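Local coordinates for protein restriction endonuclease LpnPI (Legionella pneumophila subsp. pneumophila str. Philadelphia 1, PDB 4RZL) that recognises modified cytosine in DNA through this N-terminal SRA-like domain and, as the whole enzyme, probably cleaves the DNA as an endonuclease, at residues 95-100 with 176-181. Residues are numbered along the deposited sequence; the frame is centred on the assembly and turned at random.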
loop_
_atom_site.group_PDB
_atom_site.type_symbol
_atom_site.label_atom_id
_atom_site.label_comp_id
_atom_site.label_asym_id
_atom_site.label_seq_id
_atom_site.Cartn_x
_atom_site.Cartn_y
_atom_site.Cartn_z
ATOM N N LYS A 95 -12.966 7.325 -8.355
ATOM C CA LYS A 95 -12.350 8.401 -9.068
ATOM C C LYS A 95 -13.204 9.036 -10.188
ATOM O O LYS A 95 -12.802 9.977 -10.718
ATOM C CB LYS A 95 -10.921 8.069 -9.507
ATOM C CG LYS A 95 -9.876 7.848 -8.363
ATOM C CD LYS A 95 -8.582 7.328 -8.876
ATOM C CE LYS A 95 -7.517 7.379 -7.825
ATOM N NZ LYS A 95 -6.239 6.836 -8.176
ATOM N N HIS A 96 -14.363 8.473 -10.452
ATOM C CA HIS A 96 -15.282 8.934 -11.495
ATOM C C HIS A 96 -16.720 8.987 -10.969
ATOM O O HIS A 96 -17.056 8.299 -9.992
ATOM C CB HIS A 96 -15.238 8.001 -12.720
ATOM C CG HIS A 96 -13.894 7.905 -13.372
ATOM N ND1 HIS A 96 -12.940 6.992 -12.977
ATOM C CD2 HIS A 96 -13.354 8.593 -14.407
ATOM C CE1 HIS A 96 -11.862 7.134 -13.732
ATOM N NE2 HIS A 96 -12.090 8.094 -14.609
ATOM N N PRO A 97 -17.546 9.777 -11.622
ATOM C CA PRO A 97 -18.965 9.759 -11.326
ATOM C C PRO A 97 -19.557 8.396 -11.624
ATOM O O PRO A 97 -19.097 7.709 -12.437
ATOM C CB PRO A 97 -19.502 10.870 -12.205
ATOM C CG PRO A 97 -18.374 11.682 -12.518
ATOM C CD PRO A 97 -17.208 10.838 -12.538
ATOM N N GLY A 98 -20.502 7.987 -10.841
ATOM C CA GLY A 98 -21.176 6.735 -11.037
ATOM C C GLY A 98 -21.864 6.142 -9.860
ATOM O O GLY A 98 -23.005 6.219 -9.780
ATOM N N HIS A 99 -21.126 5.720 -8.869
ATOM C CA HIS A 99 -21.668 5.028 -7.756
ATOM C C HIS A 99 -21.305 5.790 -6.506
ATOM O O HIS A 99 -20.554 6.695 -6.587
ATOM C CB HIS A 99 -21.227 3.578 -7.826
ATOM C CG HIS A 99 -21.972 2.699 -8.825
ATOM N ND1 HIS A 99 -21.389 1.700 -9.460
ATOM C CD2 HIS A 99 -23.285 2.652 -9.207
ATOM C CE1 HIS A 99 -22.282 1.061 -10.219
ATOM N NE2 HIS A 99 -23.424 1.650 -10.067
ATOM N N ASP A 100 -21.947 5.545 -5.381
ATOM C CA ASP A 100 -21.588 6.007 -4.047
ATOM C C ASP A 100 -20.124 5.670 -3.718
ATOM O O ASP A 100 -19.535 4.739 -4.285
ATOM C CB ASP A 100 -22.545 5.383 -3.020
ATOM C CG ASP A 100 -22.149 5.676 -1.583
ATOM O OD1 ASP A 100 -22.522 6.757 -1.073
ATOM O OD2 ASP A 100 -21.477 4.809 -0.962
ATOM N N GLN A 176 -20.512 16.834 -12.591
ATOM C CA GLN A 176 -21.065 15.796 -11.704
ATOM C C GLN A 176 -20.216 15.685 -10.449
ATOM O O GLN A 176 -19.015 15.439 -10.542
ATOM C CB GLN A 176 -21.121 14.425 -12.404
ATOM C CG GLN A 176 -22.124 14.353 -13.547
ATOM C CD GLN A 176 -23.509 13.960 -13.063
ATOM O OE1 GLN A 176 -23.656 13.295 -12.028
ATOM N NE2 GLN A 176 -24.536 14.378 -13.799
ATOM N N ARG A 177 -20.832 15.870 -9.280
ATOM C CA ARG A 177 -20.098 15.816 -8.010
ATOM C C ARG A 177 -20.178 14.426 -7.371
ATOM O O ARG A 177 -21.231 13.774 -7.392
ATOM C CB ARG A 177 -20.621 16.889 -7.046
ATOM C CG ARG A 177 -20.333 18.324 -7.524
ATOM C CD ARG A 177 -21.144 19.344 -6.722
ATOM N NE ARG A 177 -22.569 19.287 -7.068
ATOM C CZ ARG A 177 -23.522 19.986 -6.454
ATOM N NH1 ARG A 177 -23.214 20.807 -5.459
ATOM N NH2 ARG A 177 -24.786 19.864 -6.834
ATOM N N PHE A 178 -19.064 13.984 -6.785
ATOM C CA PHE A 178 -18.983 12.659 -6.172
ATOM C C PHE A 178 -17.897 12.670 -5.104
ATOM O O PHE A 178 -17.078 13.587 -5.061
ATOM C CB PHE A 178 -18.697 11.585 -7.235
ATOM C CG PHE A 178 -17.387 11.789 -7.957
ATOM C CD1 PHE A 178 -17.277 12.733 -8.966
ATOM C CD2 PHE A 178 -16.267 11.039 -7.619
ATOM C CE1 PHE A 178 -16.079 12.932 -9.619
ATOM C CE2 PHE A 178 -15.064 11.220 -8.264
ATOM C CZ PHE A 178 -14.957 12.166 -9.269
ATOM N N GLN A 179 -17.890 11.650 -4.248
ATOM C CA GLN A 179 -16.938 11.598 -3.136
ATOM C C GLN A 179 -15.938 10.453 -3.260
ATOM O O GLN A 179 -16.230 9.405 -3.844
ATOM C CB GLN A 179 -17.684 11.474 -1.806
ATOM C CG GLN A 179 -18.483 12.705 -1.392
ATOM C CD GLN A 179 -19.118 12.521 -0.027
ATOM O OE1 GLN A 179 -19.935 11.617 0.172
ATOM N NE2 GLN A 179 -18.721 13.364 0.930
ATOM N N ASN A 180 -14.758 10.666 -2.693
ATOM C CA ASN A 180 -13.712 9.661 -2.683
ATOM C C ASN A 180 -12.918 9.821 -1.388
ATOM O O ASN A 180 -12.898 10.902 -0.795
ATOM C CB ASN A 180 -12.798 9.812 -3.918
ATOM C CG ASN A 180 -11.914 8.569 -4.169
ATOM O OD1 ASN A 180 -12.221 7.449 -3.716
ATOM N ND2 ASN A 180 -10.796 8.780 -4.871
ATOM N N TYR A 181 -12.253 8.761 -0.945
ATOM C CA TYR A 181 -11.478 8.866 0.286
ATOM C C TYR A 181 -10.085 9.430 0.046
ATOM O O TYR A 181 -9.413 9.111 -0.943
ATOM C CB TYR A 181 -11.356 7.502 0.963
ATOM C CG TYR A 181 -12.543 7.125 1.820
ATOM C CD1 TYR A 181 -13.094 8.026 2.738
ATOM C CD2 TYR A 181 -13.137 5.880 1.689
ATOM C CE1 TYR A 181 -14.187 7.675 3.508
ATOM C CE2 TYR A 181 -14.231 5.521 2.457
ATOM C CZ TYR A 181 -14.747 6.421 3.361
ATOM O OH TYR A 181 -15.824 6.049 4.121
#
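Lys95, His96 and Pro97 run over the first half of strand 176-187 in a roughly antiparallel sense, the two directions lying 146° apart, with the CA atoms of Pro97 and Phe178 5.9 Å from each other. The contact sits in the SRA-like DNA-recognition domain, where the loop between strand 87-91 and helix 108-119 folds over the beta-hairpin formed by strands 166-173 and 176-187. No hydrogen bond joins the two segments; they meet mainly by packing around the Phe178 ring. With CG set between its backbone N and carbonyl carbon (chi1 61°), Phe178 raises its ring from the strand against the loop backbone. The peptide link from His96 to Pro97 lies across one face, His96 C and Pro97 N both above the middle of the ring, the former 3.8 Å from its plane. On this side Pro97 adds an off-centre CH-pi contact, CD standing 4.2 Å from the ring centroid and 28° off the normal. Lys95 O comes to the far end of the ring obliquely, 3.4 Å from Phe178 CZ. Pro97 CB and CG also rest on Gln176 CB, each 3.9 Å from it, while CG still touches the ring. Trp77 from another loop touches Lys95, Phe178 and Asn180. In the buried Asn180 amide, ND2 donates to Gly92 O and OD1 accepts from Asn94 N, both at the start of the loop, and from Asn109 ND2 of helix 108-119. Lys95 touches this amide nitrogen with one methylene, its CG 3.7 Å from Asn180 ND2.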